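Local coordinates for protein sulfate adenylyltransferase (Allochromatium vinosum, PDB 4DNX) that catalyses the transfer of the adenylyl group of ATP to sulfate, giving adenosine 5'-phosphosulfate and diphosphate, at residues A[1-5]-A[184-188]; A[50-55]-A[282-287]; A[209-213]-A[253-257]; A[356-360]-A[374-378]; A[142-146]-A[269-273]. All blocks are in the same frame, centred on the assembly; numbering follows the deposited sequence.

Contact 1: A[1-5]-A[184-188]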
# COMPACT_ATOMS: atom_id res chain seq x y z
N MET A 1 -5.79 21.55 0.52
CA MET A 1 -4.92 20.72 -0.36
C MET A 1 -4.84 21.39 -1.73
O MET A 1 -5.81 22.03 -2.15
CB MET A 1 -5.48 19.28 -0.44
CG MET A 1 -4.62 18.25 -1.22
SD MET A 1 -3.97 16.92 -0.17
CE MET A 1 -3.74 17.87 1.31
N ILE A 2 -3.69 21.31 -2.38
CA ILE A 2 -3.55 21.81 -3.74
C ILE A 2 -4.55 21.07 -4.62
O ILE A 2 -4.77 19.85 -4.44
CB ILE A 2 -2.10 21.62 -4.26
CG1 ILE A 2 -1.87 22.39 -5.56
CG2 ILE A 2 -1.72 20.09 -4.39
CD1 ILE A 2 -0.39 22.60 -5.91
N LYS A 3 -5.17 21.79 -5.55
CA LYS A 3 -6.17 21.11 -6.39
C LYS A 3 -5.52 20.11 -7.35
O LYS A 3 -4.38 20.29 -7.76
CB LYS A 3 -7.04 22.14 -7.14
CG LYS A 3 -6.30 22.92 -8.22
CD LYS A 3 -7.22 23.92 -8.97
CE LYS A 3 -8.46 23.24 -9.62
NZ LYS A 3 -8.21 22.11 -10.61
N PRO A 4 -6.24 19.03 -7.70
CA PRO A 4 -5.77 18.14 -8.75
C PRO A 4 -5.70 18.92 -10.07
O PRO A 4 -6.34 19.98 -10.22
CB PRO A 4 -6.86 17.05 -8.83
CG PRO A 4 -7.62 17.16 -7.50
CD PRO A 4 -7.53 18.60 -7.12
N VAL A 5 -4.95 18.40 -11.04
CA VAL A 5 -4.85 19.13 -12.29
C VAL A 5 -6.11 18.93 -13.11
O VAL A 5 -6.46 17.82 -13.39
CB VAL A 5 -3.60 18.69 -13.12
CG1 VAL A 5 -3.45 19.64 -14.33
CG2 VAL A 5 -2.33 18.77 -12.24
N ARG A 184 -2.37 11.56 -1.44
CA ARG A 184 -3.21 12.73 -1.07
C ARG A 184 -3.93 12.53 0.29
O ARG A 184 -3.95 13.46 1.12
CB ARG A 184 -4.22 13.02 -2.25
CG ARG A 184 -5.10 14.28 -2.22
CD ARG A 184 -5.71 14.43 -3.66
NE ARG A 184 -4.85 15.22 -4.59
CZ ARG A 184 -4.89 16.55 -4.66
NH1 ARG A 184 -5.70 17.26 -3.83
NH2 ARG A 184 -4.09 17.22 -5.48
N HIS A 185 -4.48 11.34 0.54
CA HIS A 185 -5.16 11.06 1.83
C HIS A 185 -4.19 11.20 2.99
O HIS A 185 -4.54 11.83 3.99
CB HIS A 185 -5.70 9.63 1.82
CG HIS A 185 -6.93 9.45 0.99
ND1 HIS A 185 -7.23 8.25 0.35
CD2 HIS A 185 -7.91 10.31 0.64
CE1 HIS A 185 -8.36 8.39 -0.32
NE2 HIS A 185 -8.80 9.61 -0.15
N GLU A 186 -3.01 10.58 2.84
CA GLU A 186 -1.98 10.61 3.89
C GLU A 186 -1.43 12.01 4.17
O GLU A 186 -1.24 12.36 5.34
CB GLU A 186 -0.85 9.64 3.58
CG GLU A 186 0.30 9.68 4.58
CD GLU A 186 1.11 8.39 4.63
OE1 GLU A 186 1.94 8.29 5.56
OE2 GLU A 186 0.92 7.49 3.74
N ILE A 187 -1.18 12.81 3.12
CA ILE A 187 -0.77 14.23 3.33
C ILE A 187 -1.84 14.93 4.16
O ILE A 187 -1.55 15.70 5.11
CB ILE A 187 -0.55 14.96 1.99
CG1 ILE A 187 0.74 14.46 1.34
CG2 ILE A 187 -0.53 16.49 2.20
CD1 ILE A 187 0.94 14.88 -0.13
N GLN A 188 -3.09 14.64 3.82
CA GLN A 188 -4.21 15.34 4.42
C GLN A 188 -4.25 15.08 5.89
O GLN A 188 -4.35 16.02 6.72
CB GLN A 188 -5.51 14.81 3.82
CG GLN A 188 -5.99 15.67 2.76
CD GLN A 188 -7.07 16.58 3.25
OE1 GLN A 188 -7.03 17.04 4.40
NE2 GLN A 188 -8.05 16.85 2.39
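R184 reaches from its helix to the backbone of I2 through a chain that runs straight over its first two bonds and then bends. CB makes no close approach to the N-terminal segment; the first contact is at CG, which lies 3.5 Å from M1 SD. At the CG-CD bond the chain turns (chi3 -89°), which brings the guanidinium against the I2 carbonyl and the P4 ring. NE goes to N286 O, outside the two segments. CZ has the P4 ring over one face, its CG 4.0 Å away and above the centre of the group. The two terminal nitrogens then meet a single acceptor end-on: NH1 stands 2.8 Å from I2 O, nearly in line with the carbonyl bond, while NH2 at 2.9 Å from I2 O comes in above the carbonyl plane. I2 O lies close to the guanidinium plane, so both N-H groups can share it, though each bond is bent (145° and 141°). NH2 also makes a weak bond to Q285 O.

The N terminus of the PUA-like region is thus fastened to helix 180-190, a helix of the Rossmann-like catalytic region whose I187 packs on M261 of strand 260-266. M1 crosses R184 obliquely, SD at its CG and CG near NH1. Its bent chain carries CE to 3.5 Å from Q188 CG and 3.6 Å from I187 CG2, an apolar fringe at an exposed end. On this helix H185 and Q188 pack against R248 and E252 of the second subunit. Further along the loop, K3 NZ reaches forward to P4 O, 2.9 Å away, and to S7 O.

Contact 2: A[50-55]-A[282-287]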
# COMPACT_ATOMS: atom_id res chain seq x y z
N GLY A 50 -4.42 7.26 -10.48
CA GLY A 50 -4.82 8.68 -10.34
C GLY A 50 -3.72 9.70 -10.66
O GLY A 50 -3.95 10.92 -10.64
N TYR A 51 -2.52 9.22 -10.98
CA TYR A 51 -1.43 10.14 -11.32
C TYR A 51 -1.72 10.95 -12.60
O TYR A 51 -1.26 12.10 -12.73
CB TYR A 51 -0.14 9.36 -11.48
CG TYR A 51 0.45 8.90 -10.15
CD1 TYR A 51 0.99 9.83 -9.24
CD2 TYR A 51 0.49 7.53 -9.81
CE1 TYR A 51 1.54 9.41 -8.02
CE2 TYR A 51 1.02 7.06 -8.63
CZ TYR A 51 1.57 8.03 -7.72
OH TYR A 51 2.13 7.58 -6.55
N PHE A 52 -2.44 10.35 -13.57
CA PHE A 52 -2.73 11.04 -14.83
C PHE A 52 -4.18 11.53 -14.88
O PHE A 52 -4.76 11.77 -15.94
CB PHE A 52 -2.40 10.14 -16.03
CG PHE A 52 -0.92 9.87 -16.24
CD1 PHE A 52 0.10 10.55 -15.53
CD2 PHE A 52 -0.56 8.90 -17.14
CE1 PHE A 52 1.45 10.27 -15.78
CE2 PHE A 52 0.82 8.59 -17.40
CZ PHE A 52 1.80 9.25 -16.73
N SER A 53 -4.74 11.77 -13.70
CA SER A 53 -6.08 12.35 -13.65
C SER A 53 -6.18 13.75 -14.27
O SER A 53 -5.18 14.51 -14.20
CB SER A 53 -6.51 12.49 -12.16
OG SER A 53 -7.80 13.12 -12.03
N PRO A 54 -7.11 13.88 -15.21
CA PRO A 54 -8.47 13.36 -15.09
C PRO A 54 -8.67 12.55 -16.39
O PRO A 54 -9.82 12.31 -16.80
CB PRO A 54 -9.36 14.61 -15.10
CG PRO A 54 -8.64 15.55 -15.98
CD PRO A 54 -7.16 15.31 -15.65
N LEU A 55 -7.58 12.14 -17.04
CA LEU A 55 -7.74 11.45 -18.34
C LEU A 55 -8.37 10.07 -18.18
O LEU A 55 -8.17 9.37 -17.17
CB LEU A 55 -6.38 11.33 -19.05
CG LEU A 55 -5.93 12.57 -19.86
CD1 LEU A 55 -5.84 13.80 -19.02
CD2 LEU A 55 -4.56 12.29 -20.46
N TYR A 282 3.23 17.51 -13.24
CA TYR A 282 1.80 17.23 -13.38
C TYR A 282 1.34 16.16 -12.38
O TYR A 282 0.39 16.39 -11.60
CB TYR A 282 1.56 16.76 -14.80
CG TYR A 282 0.09 16.54 -15.14
CD1 TYR A 282 -0.58 15.41 -14.69
CD2 TYR A 282 -0.57 17.46 -15.94
CE1 TYR A 282 -1.97 15.23 -15.00
CE2 TYR A 282 -1.92 17.30 -16.28
CZ TYR A 282 -2.61 16.18 -15.80
OH TYR A 282 -3.94 16.05 -16.12
N PHE A 283 2.01 15.00 -12.37
CA PHE A 283 1.54 13.94 -11.47
C PHE A 283 1.85 14.17 -9.99
O PHE A 283 1.12 13.67 -9.12
CB PHE A 283 1.83 12.51 -11.98
CG PHE A 283 3.27 12.07 -12.02
CD1 PHE A 283 3.91 11.60 -10.87
CD2 PHE A 283 3.90 11.93 -13.26
CE1 PHE A 283 5.26 11.09 -10.96
CE2 PHE A 283 5.22 11.44 -13.38
CZ PHE A 283 5.90 11.00 -12.23
N ARG A 284 2.86 14.99 -9.74
CA ARG A 284 3.16 15.35 -8.35
C ARG A 284 2.11 16.30 -7.81
O ARG A 284 1.80 16.29 -6.61
CB ARG A 284 4.58 15.94 -8.22
CG ARG A 284 5.64 14.92 -7.82
CD ARG A 284 5.78 13.89 -8.80
NE ARG A 284 6.72 12.76 -8.56
CZ ARG A 284 7.83 12.46 -9.25
NH1 ARG A 284 8.34 13.30 -10.15
NH2 ARG A 284 8.44 11.29 -9.04
N GLN A 285 1.56 17.16 -8.66
CA GLN A 285 0.44 18.02 -8.20
C GLN A 285 -0.74 17.12 -7.90
O GLN A 285 -1.43 17.31 -6.87
CB GLN A 285 0.08 19.10 -9.23
CG GLN A 285 -1.06 20.02 -8.72
CD GLN A 285 -1.37 21.18 -9.66
OE1 GLN A 285 -0.47 21.79 -10.25
NE2 GLN A 285 -2.66 21.53 -9.75
N ASN A 286 -1.00 16.15 -8.79
CA ASN A 286 -2.12 15.21 -8.51
C ASN A 286 -2.03 14.45 -7.17
O ASN A 286 -3.03 14.25 -6.51
CB ASN A 286 -2.33 14.24 -9.69
CG ASN A 286 -3.18 14.84 -10.77
OD1 ASN A 286 -3.93 15.79 -10.52
ND2 ASN A 286 -3.11 14.28 -11.97
N MET A 287 -0.82 14.07 -6.78
CA MET A 287 -0.60 13.37 -5.52
C MET A 287 -0.65 14.33 -4.29
O MET A 287 -0.79 13.84 -3.17
CB MET A 287 0.66 12.51 -5.59
CG MET A 287 1.88 13.26 -5.15
SD MET A 287 3.34 12.22 -5.48
CE MET A 287 4.58 13.27 -4.65
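Y282 meets the 50-55 loop with its ring edge, Y51 O lying in the ring plane and S53 O also close to it. The loop is the exit from helix 38-48: G50, with positive phi, closes that helix in a Schellman motif and opens a type I turn to S53. Packed on helix 274-287, it forms a buried joint between the PUA-like region and the Rossmann-like catalytic region. The F52 ring is likewise met at its edge, by F283 CD2 at 3.9 Å from F52 CE1, the two side chains running side by side in the same direction. Y51 and F283 are set obliquely instead, their planes 78° apart and CB 3.7 Å from CB. F283 CE1 in turn lies over one face of the R284 guanidinium.

F283 CB faces the loop, 3.2 Å from Y51 O; with CG between N and the carbonyl carbon (chi1 68°) the ring swings off toward H227 and M46. Y51 CE1 packs on M287 CB at 4.0 Å, and the Y51 hydroxyl goes on to R178 O and H227 NE2. S53 OG is held by R11 N. The amide of N286 is the polar hub: OD1 accepts from V5 N, which fixes its flip, while ND2 gives one proton to Y51 O at 3.0 Å, nearly straight and in the amide plane. The second goes to S53 O at 3.1 Å, and Y282 OH donates to that same oxygen at 2.8 Å from the other face of its carbonyl plane.

Contact 3: A[209-213]-A[253-257]; sequences EELCK and LYFPP
K213 lies over the F255 ring, and its charged end is drawn to two oxygens. The polar contacts come first. NZ donates to Y254 O at 2.8 Å, approaching from above the carbonyl plane. It also forms a salt bridge, 2.8 Å long, with E209 OE2 one helical turn back, on the lone pair facing away from OE1. That carboxylate has a second cation in R380.

Aromatic contacts follow. K213 CE stands 3.7 Å above the F255 ring centroid, almost on the normal, as a CH-pi contact. NZ, 4.7 Å from that centroid, adds a cation-pi component. The extended chain crosses the ring obliquely, CG near CE2 and CE over the centre, before the amine passes on to Y254 O.

Apolar contacts finish the joint: E209 CG is 3.8 Å from F255 CE1, and C212 CB sits at the ring edge. The helices joined, 206-219 and 240-254, are those of two successive crossovers in the parallel Rossmann-like sheet, and F255 is where the second helix unwinds.

Y254 O belongs to the C-terminal turn of that helix, so the positive charge of K213 probably interacts favourably with the negative end of that helix. Flanking cations probably keep E209 ionised.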
# COMPACT_ATOMS: atom_id res chain seq x y z
N GLU A 209 19.94 14.38 0.91
CA GLU A 209 19.21 14.60 2.17
C GLU A 209 19.13 16.11 2.44
O GLU A 209 18.05 16.66 2.75
CB GLU A 209 19.97 13.91 3.30
CG GLU A 209 19.48 14.25 4.69
CD GLU A 209 20.42 13.80 5.81
OE1 GLU A 209 21.21 12.81 5.66
OE2 GLU A 209 20.37 14.47 6.86
N GLU A 210 20.28 16.77 2.33
CA GLU A 210 20.36 18.20 2.59
C GLU A 210 19.64 19.02 1.52
O GLU A 210 19.12 20.08 1.82
CB GLU A 210 21.83 18.63 2.75
CG GLU A 210 22.54 17.96 3.97
CD GLU A 210 21.93 18.31 5.32
OE1 GLU A 210 22.11 17.50 6.25
OE2 GLU A 210 21.28 19.39 5.45
N LEU A 211 19.59 18.53 0.28
CA LEU A 211 18.84 19.21 -0.76
C LEU A 211 17.37 19.25 -0.41
O LEU A 211 16.74 20.30 -0.55
CB LEU A 211 18.99 18.50 -2.09
CG LEU A 211 18.37 19.21 -3.27
CD1 LEU A 211 19.01 20.59 -3.45
CD2 LEU A 211 18.62 18.33 -4.48
N CYS A 212 16.84 18.12 0.07
CA CYS A 212 15.42 18.07 0.53
C CYS A 212 15.20 19.07 1.67
O CYS A 212 14.21 19.81 1.65
CB CYS A 212 15.03 16.66 0.98
SG CYS A 212 14.84 15.54 -0.41
N LYS A 213 16.14 19.11 2.61
CA LYS A 213 16.02 20.04 3.77
C LYS A 213 16.10 21.50 3.37
O LYS A 213 15.31 22.33 3.89
CB LYS A 213 17.08 19.69 4.84
CG LYS A 213 16.74 18.36 5.50
CD LYS A 213 17.84 17.93 6.49
CE LYS A 213 17.44 16.73 7.29
NZ LYS A 213 18.67 16.36 8.12
N LEU A 253 16.27 8.79 11.56
CA LEU A 253 17.32 9.26 12.45
C LEU A 253 17.72 10.74 12.24
O LEU A 253 18.22 11.39 13.17
CB LEU A 253 18.58 8.37 12.34
CG LEU A 253 18.43 6.88 12.70
CD1 LEU A 253 19.75 6.15 12.53
CD2 LEU A 253 17.88 6.67 14.14
N TYR A 254 17.49 11.27 11.04
CA TYR A 254 18.05 12.58 10.68
C TYR A 254 16.98 13.64 10.31
O TYR A 254 17.31 14.81 10.06
CB TYR A 254 19.14 12.43 9.61
CG TYR A 254 20.36 11.67 10.12
CD1 TYR A 254 21.35 12.32 10.87
CD2 TYR A 254 20.48 10.30 9.94
CE1 TYR A 254 22.47 11.64 11.35
CE2 TYR A 254 21.57 9.59 10.42
CZ TYR A 254 22.56 10.27 11.13
OH TYR A 254 23.66 9.60 11.61
N PHE A 255 15.72 13.23 10.24
CA PHE A 255 14.66 14.22 10.04
C PHE A 255 13.81 14.36 11.30
O PHE A 255 13.72 13.42 12.07
CB PHE A 255 13.76 13.78 8.88
CG PHE A 255 14.34 14.07 7.51
CD1 PHE A 255 15.38 13.26 6.97
CD2 PHE A 255 13.83 15.11 6.72
CE1 PHE A 255 15.89 13.52 5.67
CE2 PHE A 255 14.32 15.38 5.41
CZ PHE A 255 15.36 14.57 4.89
N PRO A 256 13.16 15.51 11.50
CA PRO A 256 12.25 15.64 12.65
C PRO A 256 11.01 14.74 12.53
O PRO A 256 10.71 14.25 11.45
CB PRO A 256 11.85 17.11 12.62
CG PRO A 256 12.74 17.79 11.65
CD PRO A 256 13.22 16.75 10.70
N PRO A 257 10.29 14.54 13.62
CA PRO A 257 9.04 13.75 13.57
C PRO A 257 7.99 14.30 12.60
O PRO A 257 7.80 15.51 12.48
CB PRO A 257 8.48 13.87 15.00
CG PRO A 257 9.65 14.21 15.82
CD PRO A 257 10.54 15.06 14.98

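Contact 4: A[356-360]-A[374-378]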
# COMPACT_ATOMS: atom_id res chain seq x y z
N PHE A 356 35.23 24.60 -0.47
CA PHE A 356 34.33 23.45 -0.63
C PHE A 356 35.06 22.12 -0.61
O PHE A 356 36.19 22.03 -1.03
CB PHE A 356 33.52 23.52 -1.95
CG PHE A 356 32.59 24.69 -2.04
CD1 PHE A 356 31.46 24.78 -1.22
CD2 PHE A 356 32.85 25.72 -2.95
CE1 PHE A 356 30.61 25.88 -1.30
CE2 PHE A 356 32.00 26.83 -3.05
CZ PHE A 356 30.87 26.90 -2.22
N ILE A 357 34.39 21.08 -0.14
CA ILE A 357 34.88 19.73 -0.34
C ILE A 357 33.78 19.04 -1.14
O ILE A 357 32.58 19.19 -0.86
CB ILE A 357 35.12 18.96 0.99
CG1 ILE A 357 36.07 19.72 1.92
CG2 ILE A 357 35.70 17.58 0.71
CD1 ILE A 357 35.96 19.21 3.36
N GLN A 358 34.22 18.31 -2.16
CA GLN A 358 33.30 17.65 -3.05
C GLN A 358 33.61 16.17 -3.13
O GLN A 358 34.77 15.76 -3.10
CB GLN A 358 33.40 18.27 -4.44
CG GLN A 358 32.13 19.00 -4.88
CD GLN A 358 32.46 20.15 -5.81
OE1 GLN A 358 33.37 20.93 -5.54
NE2 GLN A 358 31.73 20.24 -6.90
N LEU A 359 32.55 15.37 -3.22
CA LEU A 359 32.69 13.92 -3.37
C LEU A 359 31.47 13.41 -4.12
O LEU A 359 30.35 13.55 -3.67
CB LEU A 359 32.79 13.22 -2.01
CG LEU A 359 33.29 11.77 -1.99
CD1 LEU A 359 34.74 11.63 -2.47
CD2 LEU A 359 33.12 11.20 -0.55
N SER A 360 31.70 12.83 -5.28
CA SER A 360 30.59 12.47 -6.12
C SER A 360 29.83 11.25 -5.59
O SER A 360 30.38 10.46 -4.81
CB SER A 360 31.08 12.23 -7.54
OG SER A 360 31.95 11.12 -7.58
N PRO A 374 32.34 6.52 3.86
CA PRO A 374 32.72 7.87 3.42
C PRO A 374 32.79 8.79 4.62
O PRO A 374 32.28 8.44 5.71
CB PRO A 374 31.61 8.28 2.45
CG PRO A 374 31.01 6.96 1.98
CD PRO A 374 31.09 6.07 3.21
N PRO A 375 33.40 9.96 4.45
CA PRO A 375 33.45 10.93 5.53
C PRO A 375 32.04 11.32 5.96
O PRO A 375 31.10 11.23 5.13
CB PRO A 375 34.20 12.11 4.92
CG PRO A 375 34.98 11.54 3.80
CD PRO A 375 34.16 10.42 3.28
N PRO A 376 31.84 11.66 7.23
CA PRO A 376 30.47 11.98 7.69
C PRO A 376 29.88 13.24 7.05
O PRO A 376 28.67 13.46 7.14
CB PRO A 376 30.61 12.15 9.21
CG PRO A 376 32.07 12.44 9.43
CD PRO A 376 32.82 11.71 8.34
N GLU A 377 30.71 14.02 6.37
CA GLU A 377 30.24 15.16 5.54
C GLU A 377 29.41 14.71 4.33
O GLU A 377 28.65 15.50 3.76
CB GLU A 377 31.42 16.00 5.04
CG GLU A 377 32.25 16.64 6.16
CD GLU A 377 32.90 15.60 7.07
OE1 GLU A 377 32.57 15.57 8.29
OE2 GLU A 377 33.72 14.80 6.56
N PHE A 378 29.58 13.44 3.92
CA PHE A 378 28.93 12.95 2.70
C PHE A 378 28.01 11.75 2.88
O PHE A 378 27.13 11.51 2.03
CB PHE A 378 29.99 12.64 1.64
CG PHE A 378 30.85 13.83 1.31
CD1 PHE A 378 30.36 14.86 0.49
CD2 PHE A 378 32.11 13.95 1.85
CE1 PHE A 378 31.16 15.97 0.19
CE2 PHE A 378 32.92 15.05 1.56
CZ PHE A 378 32.43 16.06 0.72
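F378 lays one ring face on L359 and turns its CZ edge to I357, and this is where the contact is tight. L359 CB sits squarely over that face, 3.7 Å from the ring centroid and only 4° off the normal. L359 CG lies opposite its own N (chi1 -165°), which carries CD2 on across the same side of the ring to 3.8 Å from F378 CD2. The opposite face is met by CB of the neighbouring E377, displaced toward the rim. At the far end of the ring F378 CZ points into the I357 backbone, 3.5 Å from I357 O near the ring plane, and I357 CG2 closes in on CZ at 3.6 Å. The packing is van der Waals, with backbone I357 O and L359 N at the ring.

The residues flanking this ring belong to the C-terminal part of the catalytic region. Strand 356-357 is an outer strand of a small three-stranded antiparallel sheet, where I357 pairs with Y335. S360 then caps helix 361-369, its OG accepting from R363 N. After that helix the chain comes back through three prolines, and a turn, with F378 N bonded to P375 O at 2.9 Å, aims the phenylalanine at the strand end. F378 is also tied by its backbone to R206.

Toward the prolines the packing thins. P375 CD touches L359 CD2 at 4.0 Å, and P374, buried against V364 and L368, keeps its CB 4.5 Å from L359 CD2. P375 lies toward solvent, as does Q358, which sets its CB away from segment 374-378 and packs on M345 and A334.

Contact 5: A[142-146]-A[269-273]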
# COMPACT_ATOMS: atom_id res chain seq x y z
N LYS A 142 19.89 6.98 -31.30
CA LYS A 142 20.67 6.69 -30.09
C LYS A 142 19.92 7.07 -28.79
O LYS A 142 20.33 6.71 -27.68
CB LYS A 142 22.05 7.41 -30.11
CG LYS A 142 23.10 6.85 -31.13
CD LYS A 142 24.34 7.79 -31.28
CE LYS A 142 24.06 8.93 -32.27
NZ LYS A 142 25.15 9.94 -32.48
N HIS A 143 18.83 7.82 -28.90
CA HIS A 143 18.13 8.26 -27.71
C HIS A 143 17.23 7.09 -27.28
O HIS A 143 16.44 6.58 -28.09
CB HIS A 143 17.36 9.53 -28.03
CG HIS A 143 16.64 10.11 -26.86
ND1 HIS A 143 15.65 9.44 -26.17
CD2 HIS A 143 16.74 11.33 -26.28
CE1 HIS A 143 15.18 10.22 -25.20
NE2 HIS A 143 15.81 11.38 -25.27
N PRO A 144 17.39 6.61 -26.05
CA PRO A 144 16.66 5.39 -25.69
C PRO A 144 15.14 5.57 -25.66
O PRO A 144 14.41 4.62 -25.89
CB PRO A 144 17.22 5.03 -24.30
CG PRO A 144 17.69 6.35 -23.73
CD PRO A 144 18.16 7.16 -24.91
N GLY A 145 14.67 6.79 -25.38
CA GLY A 145 13.24 7.03 -25.32
C GLY A 145 12.70 7.08 -26.76
O GLY A 145 11.62 6.60 -27.00
N VAL A 146 13.43 7.70 -27.67
CA VAL A 146 13.10 7.69 -29.10
C VAL A 146 12.97 6.24 -29.60
O VAL A 146 11.99 5.90 -30.31
CB VAL A 146 14.19 8.46 -29.91
CG1 VAL A 146 14.09 8.17 -31.41
CG2 VAL A 146 14.08 9.98 -29.64
N MET A 269 10.59 5.22 -17.49
CA MET A 269 11.25 6.48 -17.82
C MET A 269 11.24 6.78 -19.33
O MET A 269 11.49 5.88 -20.16
CB MET A 269 12.73 6.44 -17.37
CG MET A 269 12.94 6.36 -15.86
SD MET A 269 14.68 5.87 -15.50
CE MET A 269 15.58 7.28 -16.15
N LEU A 270 10.97 8.05 -19.68
CA LEU A 270 11.03 8.49 -21.08
C LEU A 270 12.40 9.01 -21.53
O LEU A 270 12.69 9.14 -22.73
CB LEU A 270 9.98 9.57 -21.36
CG LEU A 270 8.52 9.22 -21.05
CD1 LEU A 270 7.65 10.45 -21.17
CD2 LEU A 270 8.01 8.16 -22.05
N TYR A 271 13.24 9.35 -20.55
CA TYR A 271 14.51 10.02 -20.83
C TYR A 271 14.33 11.30 -21.66
O TYR A 271 15.19 11.63 -22.46
CB TYR A 271 15.51 9.08 -21.54
CG TYR A 271 15.81 7.78 -20.80
CD1 TYR A 271 16.84 7.71 -19.86
CD2 TYR A 271 15.10 6.62 -21.09
CE1 TYR A 271 17.13 6.50 -19.19
CE2 TYR A 271 15.36 5.42 -20.43
CZ TYR A 271 16.37 5.37 -19.48
OH TYR A 271 16.61 4.16 -18.86
N ALA A 272 13.24 12.03 -21.43
CA ALA A 272 12.85 13.17 -22.29
C ALA A 272 13.14 14.53 -21.68
O ALA A 272 12.68 15.58 -22.18
CB ALA A 272 11.35 13.02 -22.69
N GLY A 273 13.93 14.54 -20.61
CA GLY A 273 14.47 15.81 -20.07
C GLY A 273 13.36 16.81 -19.76
O GLY A 273 12.41 16.45 -19.02
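P144 lies over one face of the Y271 ring, its CG 3.9 Å from the ring centroid and 21° off the normal, nearer the CD2 side; this CH-pi contact begins a joint between the start of helix 144-149, in the PUA-like region, and the loop leading into helix 274-287 of the catalytic region. M269 CB lies more loosely toward the rim of the opposite face. Beside the tyrosine, G145 has no side chain to hold the loop off, and its CA comes within 3.4 Å of L270 O in a CA-H...O contact. The third member of this shell is H143, whose ring turns its edge to the loop. Its NE2 lies 2.9 Å from Y271 O and CE1 is 3.7 Å from L270 O.

Farther out, several residues position these groups. Y305 OH is hydrogen-bonded to H143 NE2 and more weakly to Y271 O, while Y136 and Y304 bring their rings against the imidazole. On the loop side, E276, from the first turn of helix 274-287, takes the amides of L270 and A272 on its two carboxylate oxygens, and Y271 between them has left-handed helical backbone angles. H143 is the N-cap of its helix: with CG anti to the backbone N (chi1 -178°), the imidazole folds back so that ND1 accepts from G145 N at 2.9 Å and, straighter but well out of the ring plane, from V146 N at 3.2 Å.

From the N terminus, residues 1-5 open contact 1, which closes at helix 180-190. Within that loop the 50-55 and 142-146 segments open contacts 2 and 5, so contact 1 crosses both. Contact 3 opens and closes next, joining helices of consecutive crossovers, and it falls within contact 5, which closes at 269-273 and is itself enclosed by contact 2, closed at 282-287. Contact 4 follows in series as a short local loop near the C terminus. Contacts 1, 2 and 5 tie the PUA-like region to the Rossmann-like region; contacts 1 and 2 touch directly, N286 meeting R184 and V5, and V5 packing on Y282 and P54, whereas contact 5 lies across the chain's centre from contact 1.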